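Local coordinates for vacuolar aminopeptidase 1 (Saccharomyces cerevisiae, PDB 5JGF), which removes N-terminal amino acids from peptides in the vacuole as a zinc-dependent, dodecameric M18 aminopeptidase and is the main cargo of the cytoplasm-to-vacuole targeting pathway, at residues D[266-277]-D[449-460]. Sequence-based numbering, arbitrary orientation.
Sequences CSFAAMIALICY and VGLGVKFFNGFF
Where A269 meets V453 and A273 meets N457, the helical segments 266-277 and 449-460 run N to C in broadly the same sense, crossing at -49° with their axes 8.0 Å apart at closest approach. The pair illustrates how small residues let helices settle deeply together: A269 drops as a knob into the hole formed by V449, G452, V453 and F456, while F456 in turn is a knob among C266, A269, A270 and A273. The CB of A269 lies in the plane of the F456 ring, at its edge, 3.9 Å from CE1. F456 points its CG back beside its own backbone N (chi1 -68°), which lays CD1 3.6 Å from A270 N. One turn on, A273 is pressed still closer, its CB 3.4 Å from F456 CB. V453 uses both methyls: CG2 comes within 3.7 Å of A269 O, and CG1 leans on I272 CG2.

Toward the C-terminal ends, Y277 and F460 form a second cluster. F460 places its CB almost squarely over the centre of the Y277 ring, 3.6 Å from the centroid, a CH-pi contact; the two ring planes are inclined by 28° and slid so far apart that they hardly overlap. L274 CD1 makes a second CH-pi contact over one face of the F460 ring, whose opposite face takes F459 CD2. Beside them, N457 brings ND2 to 3.4 Å from Y277 CB.

This largely buried interface packs helix 448-468 against helix 261-278, which begins at the metal site, where D262 binds both zinc ions. A270, F456 and F460 all rest on I88 of strand 86-91, and L274 and F460 share V292 of strand 289-295, while I272 reaches L35 of helix 25-38 and F268 meets F15 and F18 of helix 7-21.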
ATOM      1  N   CYS D 266      24.610 -35.719  20.688  1.00 14.49           N
ATOM      2  CA  CYS D 266      25.493 -35.421  21.817  1.00 15.41           C
ATOM      3  C   CYS D 266      25.189 -36.335  23.002  1.00 15.04           C
ATOM      4  O   CYS D 266      26.096 -36.751  23.721  1.00 13.27           O
ATOM      5  CB  CYS D 266      25.342 -33.966  22.269  1.00 16.04           C
ATOM      6  SG  CYS D 266      26.169 -32.768  21.212  1.00 22.16           S
ATOM      7  N   SER D 267      23.911 -36.631  23.215  1.00 13.69           N
ATOM      8  CA  SER D 267      23.524 -37.498  24.325  1.00 14.29           C
ATOM      9  C   SER D 267      24.177 -38.868  24.188  1.00 13.75           C
ATOM     10  O   SER D 267      24.747 -39.387  25.148  1.00 14.87           O
ATOM     11  CB  SER D 267      22.003 -37.650  24.385  1.00 13.40           C
ATOM     12  OG  SER D 267      21.398 -36.430  24.781  1.00 14.08           O
ATOM     13  N   PHE D 268      24.102 -39.444  22.991  1.00 13.77           N
ATOM     14  CA  PHE D 268      24.695 -40.756  22.724  1.00 15.02           C
ATOM     15  C   PHE D 268      26.215 -40.702  22.894  1.00 15.75           C
ATOM     16  O   PHE D 268      26.805 -41.541  23.583  1.00 16.07           O
ATOM     17  CB  PHE D 268      24.356 -41.199  21.299  1.00 14.85           C
ATOM     18  CG  PHE D 268      24.903 -42.553  20.928  1.00 14.53           C
ATOM     19  CD1 PHE D 268      24.205 -43.715  21.252  1.00 16.36           C
ATOM     20  CD2 PHE D 268      26.111 -42.665  20.242  1.00 16.10           C
ATOM     21  CE1 PHE D 268      24.702 -44.974  20.892  1.00 16.20           C
ATOM     22  CE2 PHE D 268      26.617 -43.918  19.879  1.00 16.74           C
ATOM     23  CZ  PHE D 268      25.910 -45.073  20.204  1.00 15.64           C
ATOM     24  N   ALA D 269      26.846 -39.715  22.263  1.00 14.00           N
ATOM     25  CA  ALA D 269      28.295 -39.569  22.349  1.00 15.42           C
ATOM     26  C   ALA D 269      28.756 -39.389  23.795  1.00 16.21           C
ATOM     27  O   ALA D 269      29.764 -39.967  24.204  1.00 16.58           O
ATOM     28  CB  ALA D 269      28.759 -38.385  21.503  1.00 14.82           C
ATOM     29  N   ALA D 270      28.024 -38.589  24.565  1.00 14.27           N
ATOM     30  CA  ALA D 270      28.389 -38.359  25.960  1.00 15.08           C
ATOM     31  C   ALA D 270      28.231 -39.618  26.812  1.00 15.46           C
ATOM     32  O   ALA D 270      29.101 -39.929  27.629  1.00 15.97           O
ATOM     33  CB  ALA D 270      27.555 -37.217  26.546  1.00 11.56           C
ATOM     34  N   MET D 271      27.130 -40.342  26.630  1.00 16.95           N
ATOM     35  CA  MET D 271      26.899 -41.561  27.404  1.00 17.63           C
ATOM     36  C   MET D 271      27.910 -42.654  27.066  1.00 18.60           C
ATOM     37  O   MET D 271      28.407 -43.347  27.958  1.00 17.63           O
ATOM     38  CB  MET D 271      25.483 -42.100  27.177  1.00 18.51           C
ATOM     39  CG  MET D 271      24.390 -41.347  27.919  1.00 21.35           C
ATOM     40  SD  MET D 271      24.644 -41.246  29.721  1.00 28.14           S
ATOM     41  CE  MET D 271      25.019 -42.876  30.117  1.00 21.43           C
ATOM     42  N   ILE D 272      28.212 -42.815  25.783  1.00 17.23           N
ATOM     43  CA  ILE D 272      29.178 -43.826  25.374  1.00 18.15           C
ATOM     44  C   ILE D 272      30.536 -43.466  25.964  1.00 16.56           C
ATOM     45  O   ILE D 272      31.272 -44.333  26.434  1.00 17.87           O
ATOM     46  CB  ILE D 272      29.281 -43.919  23.834  1.00 18.19           C
ATOM     47  CG1 ILE D 272      27.963 -44.450  23.259  1.00 19.99           C
ATOM     48  CG2 ILE D 272      30.434 -44.828  23.430  1.00 20.11           C
ATOM     49  CD1 ILE D 272      27.576 -45.829  23.760  1.00 20.78           C
ATOM     50  N   ALA D 273      30.864 -42.179  25.953  1.00 16.97           N
ATOM     51  CA  ALA D 273      32.133 -41.731  26.509  1.00 17.05           C
ATOM     52  C   ALA D 273      32.185 -42.062  27.999  1.00 18.52           C
ATOM     53  O   ALA D 273      33.208 -42.530  28.505  1.00 17.73           O
ATOM     54  CB  ALA D 273      32.303 -40.235  26.300  1.00 16.28           C
ATOM     55  N   LEU D 274      31.080 -41.820  28.700  1.00 17.06           N
ATOM     56  CA  LEU D 274      31.015 -42.099  30.133  1.00 18.70           C
ATOM     57  C   LEU D 274      31.232 -43.588  30.407  1.00 19.67           C
ATOM     58  O   LEU D 274      31.967 -43.959  31.321  1.00 19.16           O
ATOM     59  CB  LEU D 274      29.658 -41.676  30.705  1.00 16.13           C
ATOM     60  CG  LEU D 274      29.488 -41.970  32.202  1.00 16.88           C
ATOM     61  CD1 LEU D 274      30.391 -41.041  32.995  1.00 15.02           C
ATOM     62  CD2 LEU D 274      28.037 -41.787  32.623  1.00 18.73           C
ATOM     63  N   ILE D 275      30.580 -44.434  29.613  1.00 20.09           N
ATOM     64  CA  ILE D 275      30.697 -45.879  29.768  1.00 23.67           C
ATOM     65  C   ILE D 275      32.117 -46.359  29.479  1.00 23.87           C
ATOM     66  O   ILE D 275      32.663 -47.173  30.226  1.00 24.67           O
ATOM     67  CB  ILE D 275      29.675 -46.618  28.856  1.00 25.56           C
ATOM     68  CG1 ILE D 275      28.415 -46.953  29.659  1.00 27.43           C
ATOM     69  CG2 ILE D 275      30.277 -47.902  28.296  1.00 28.59           C
ATOM     70  CD1 ILE D 275      27.775 -45.769  30.331  1.00 29.55           C
ATOM     71  N   CYS D 276      32.713 -45.857  28.401  1.00 23.73           N
ATOM     72  CA  CYS D 276      34.078 -46.234  28.047  1.00 24.23           C
ATOM     73  C   CYS D 276      35.022 -45.812  29.161  1.00 24.26           C
ATOM     74  O   CYS D 276      35.947 -46.541  29.519  1.00 24.18           O
ATOM     75  CB  CYS D 276      34.508 -45.555  26.744  1.00 26.73           C
ATOM     76  SG  CYS D 276      33.687 -46.185  25.270  1.00 34.30           S
ATOM     77  N   TYR D 277      34.783 -44.622  29.700  1.00 22.69           N
ATOM     78  CA  TYR D 277      35.597 -44.083  30.777  1.00 21.61           C
ATOM     79  C   TYR D 277      35.417 -44.889  32.060  1.00 22.23           C
ATOM     80  O   TYR D 277      36.390 -45.213  32.747  1.00 22.56           O
ATOM     81  CB  TYR D 277      35.223 -42.614  31.010  1.00 21.22           C
ATOM     82  CG  TYR D 277      35.688 -42.039  32.329  1.00 21.57           C
ATOM     83  CD1 TYR D 277      34.797 -41.873  33.389  1.00 20.92           C
ATOM     84  CD2 TYR D 277      37.017 -41.655  32.519  1.00 21.07           C
ATOM     85  CE1 TYR D 277      35.215 -41.336  34.605  1.00 21.90           C
ATOM     86  CE2 TYR D 277      37.444 -41.121  33.729  1.00 21.34           C
ATOM     87  CZ  TYR D 277      36.539 -40.965  34.767  1.00 22.00           C
ATOM     88  OH  TYR D 277      36.960 -40.440  35.968  1.00 22.77           O
ATOM     89  N   VAL D 449      30.394 -38.697  15.256  1.00 14.09           N
ATOM     90  CA  VAL D 449      29.939 -39.408  16.446  1.00 15.76           C
ATOM     91  C   VAL D 449      31.197 -39.868  17.192  1.00 14.63           C
ATOM     92  O   VAL D 449      31.340 -39.646  18.396  1.00 14.95           O
ATOM     93  CB  VAL D 449      29.087 -40.648  16.085  1.00 16.73           C
ATOM     94  CG1 VAL D 449      28.759 -41.439  17.344  1.00 19.10           C
ATOM     95  CG2 VAL D 449      27.800 -40.211  15.393  1.00 16.33           C
ATOM     96  N   GLY D 450      32.116 -40.486  16.454  1.00 14.93           N
ATOM     97  CA  GLY D 450      33.354 -40.966  17.047  1.00 16.19           C
ATOM     98  C   GLY D 450      34.230 -39.860  17.605  1.00 15.15           C
ATOM     99  O   GLY D 450      34.809 -40.003  18.683  1.00 15.59           O
ATOM    100  N   LEU D 451      34.344 -38.753  16.877  1.00 14.04           N
ATOM    101  CA  LEU D 451      35.163 -37.643  17.346  1.00 14.67           C
ATOM    102  C   LEU D 451      34.547 -37.054  18.616  1.00 14.27           C
ATOM    103  O   LEU D 451      35.262 -36.577  19.502  1.00 14.03           O
ATOM    104  CB  LEU D 451      35.282 -36.573  16.253  1.00 15.21           C
ATOM    105  CG  LEU D 451      36.091 -37.003  15.019  1.00 16.23           C
ATOM    106  CD1 LEU D 451      35.945 -35.964  13.918  1.00 17.11           C
ATOM    107  CD2 LEU D 451      37.558 -37.179  15.394  1.00 16.29           C
ATOM    108  N   GLY D 452      33.219 -37.096  18.700  1.00 13.66           N
ATOM    109  CA  GLY D 452      32.532 -36.583  19.873  1.00 13.36           C
ATOM    110  C   GLY D 452      32.835 -37.453  21.081  1.00 14.07           C
ATOM    111  O   GLY D 452      33.204 -36.953  22.148  1.00 13.67           O
ATOM    112  N   VAL D 453      32.679 -38.763  20.912  1.00 14.70           N
ATOM    113  CA  VAL D 453      32.961 -39.705  21.991  1.00 15.85           C
ATOM    114  C   VAL D 453      34.398 -39.514  22.470  1.00 15.79           C
ATOM    115  O   VAL D 453      34.666 -39.470  23.672  1.00 15.87           O
ATOM    116  CB  VAL D 453      32.796 -41.166  21.518  1.00 16.15           C
ATOM    117  CG1 VAL D 453      33.282 -42.129  22.606  1.00 16.74           C
ATOM    118  CG2 VAL D 453      31.335 -41.447  21.188  1.00 15.71           C
ATOM    119  N   LYS D 454      35.317 -39.397  21.520  1.00 16.48           N
ATOM    120  CA  LYS D 454      36.727 -39.224  21.841  1.00 17.61           C
ATOM    121  C   LYS D 454      36.949 -37.978  22.689  1.00 17.54           C
ATOM    122  O   LYS D 454      37.667 -38.016  23.688  1.00 16.41           O
ATOM    123  CB  LYS D 454      37.552 -39.143  20.551  1.00 18.53           C
ATOM    124  CG  LYS D 454      39.055 -39.046  20.773  1.00 21.53           C
ATOM    125  CD  LYS D 454      39.808 -39.196  19.454  1.00 24.19           C
ATOM    126  CE  LYS D 454      40.687 -37.990  19.157  1.00 28.18           C
ATOM    127  NZ  LYS D 454      41.729 -37.766  20.197  1.00 27.67           N
ATOM    128  N   PHE D 455      36.323 -36.873  22.305  1.00 15.80           N
ATOM    129  CA  PHE D 455      36.484 -35.646  23.066  1.00 16.10           C
ATOM    130  C   PHE D 455      35.915 -35.761  24.479  1.00 15.59           C
ATOM    131  O   PHE D 455      36.577 -35.399  25.450  1.00 16.01           O
ATOM    132  CB  PHE D 455      35.808 -34.474  22.356  1.00 15.61           C
ATOM    133  CG  PHE D 455      35.829 -33.213  23.157  1.00 16.02           C
ATOM    134  CD1 PHE D 455      37.002 -32.478  23.286  1.00 16.65           C
ATOM    135  CD2 PHE D 455      34.693 -32.791  23.835  1.00 15.80           C
ATOM    136  CE1 PHE D 455      37.043 -31.343  24.084  1.00 17.90           C
ATOM    137  CE2 PHE D 455      34.724 -31.657  24.637  1.00 15.62           C
ATOM    138  CZ  PHE D 455      35.901 -30.931  24.764  1.00 16.35           C
ATOM    139  N   PHE D 456      34.685 -36.258  24.593  1.00 15.69           N
ATOM    140  CA  PHE D 456      34.034 -36.397  25.894  1.00 14.37           C
ATOM    141  C   PHE D 456      34.774 -37.371  26.804  1.00 17.40           C
ATOM    142  O   PHE D 456      34.793 -37.199  28.025  1.00 17.18           O
ATOM    143  CB  PHE D 456      32.585 -36.858  25.711  1.00 16.11           C
ATOM    144  CG  PHE D 456      31.693 -35.823  25.076  1.00 15.62           C
ATOM    145  CD1 PHE D 456      30.730 -36.196  24.144  1.00 14.82           C
ATOM    146  CD2 PHE D 456      31.813 -34.480  25.417  1.00 16.00           C
ATOM    147  CE1 PHE D 456      29.898 -35.244  23.556  1.00 15.77           C
ATOM    148  CE2 PHE D 456      30.984 -33.518  24.835  1.00 17.24           C
ATOM    149  CZ  PHE D 456      30.029 -33.901  23.904  1.00 15.83           C
ATOM    150  N   ASN D 457      35.375 -38.395  26.207  1.00 16.44           N
ATOM    151  CA  ASN D 457      36.131 -39.384  26.970  1.00 19.64           C
ATOM    152  C   ASN D 457      37.338 -38.653  27.551  1.00 19.49           C
ATOM    153  O   ASN D 457      37.670 -38.809  28.730  1.00 19.46           O
ATOM    154  CB  ASN D 457      36.595 -40.523  26.058  1.00 21.28           C
ATOM    155  CG  ASN D 457      37.239 -41.668  26.829  1.00 26.51           C
ATOM    156  OD1 ASN D 457      38.181 -42.295  26.353  1.00 31.55           O
ATOM    157  ND2 ASN D 457      36.721 -41.952  28.016  1.00 27.48           N
ATOM    158  N   GLY D 458      37.977 -37.840  26.713  1.00 17.37           N
ATOM    159  CA  GLY D 458      39.130 -37.071  27.150  1.00 17.49           C
ATOM    160  C   GLY D 458      38.762 -36.103  28.260  1.00 17.86           C
ATOM    161  O   GLY D 458      39.572 -35.820  29.147  1.00 16.94           O
ATOM    162  N   PHE D 459      37.538 -35.584  28.211  1.00 17.04           N
ATOM    163  CA  PHE D 459      37.064 -34.657  29.232  1.00 16.36           C
ATOM    164  C   PHE D 459      37.015 -35.332  30.602  1.00 16.80           C
ATOM    165  O   PHE D 459      37.544 -34.805  31.581  1.00 16.99           O
ATOM    166  CB  PHE D 459      35.665 -34.138  28.886  1.00 15.65           C
ATOM    167  CG  PHE D 459      34.984 -33.431  30.028  1.00 15.41           C
ATOM    168  CD1 PHE D 459      35.391 -32.162  30.424  1.00 14.96           C
ATOM    169  CD2 PHE D 459      33.946 -34.047  30.724  1.00 15.59           C
ATOM    170  CE1 PHE D 459      34.772 -31.513  31.496  1.00 14.99           C
ATOM    171  CE2 PHE D 459      33.323 -33.411  31.797  1.00 13.72           C
ATOM    172  CZ  PHE D 459      33.735 -32.141  32.183  1.00 12.77           C
ATOM    173  N   PHE D 460      36.372 -36.493  30.678  1.00 17.27           N
ATOM    174  CA  PHE D 460      36.270 -37.193  31.954  1.00 16.61           C
ATOM    175  C   PHE D 460      37.639 -37.592  32.497  1.00 18.64           C
ATOM    176  O   PHE D 460      37.886 -37.520  33.701  1.00 16.98           O
ATOM    177  CB  PHE D 460      35.373 -38.426  31.823  1.00 15.82           C
ATOM    178  CG  PHE D 460      33.908 -38.097  31.720  1.00 16.08           C
ATOM    179  CD1 PHE D 460      33.292 -37.312  32.690  1.00 14.68           C
ATOM    180  CD2 PHE D 460      33.141 -38.580  30.663  1.00 15.65           C
ATOM    181  CE1 PHE D 460      31.936 -37.013  32.614  1.00 14.62           C
ATOM    182  CE2 PHE D 460      31.780 -38.286  30.579  1.00 16.14           C
ATOM    183  CZ  PHE D 460      31.179 -37.502  31.557  1.00 13.36           C
TER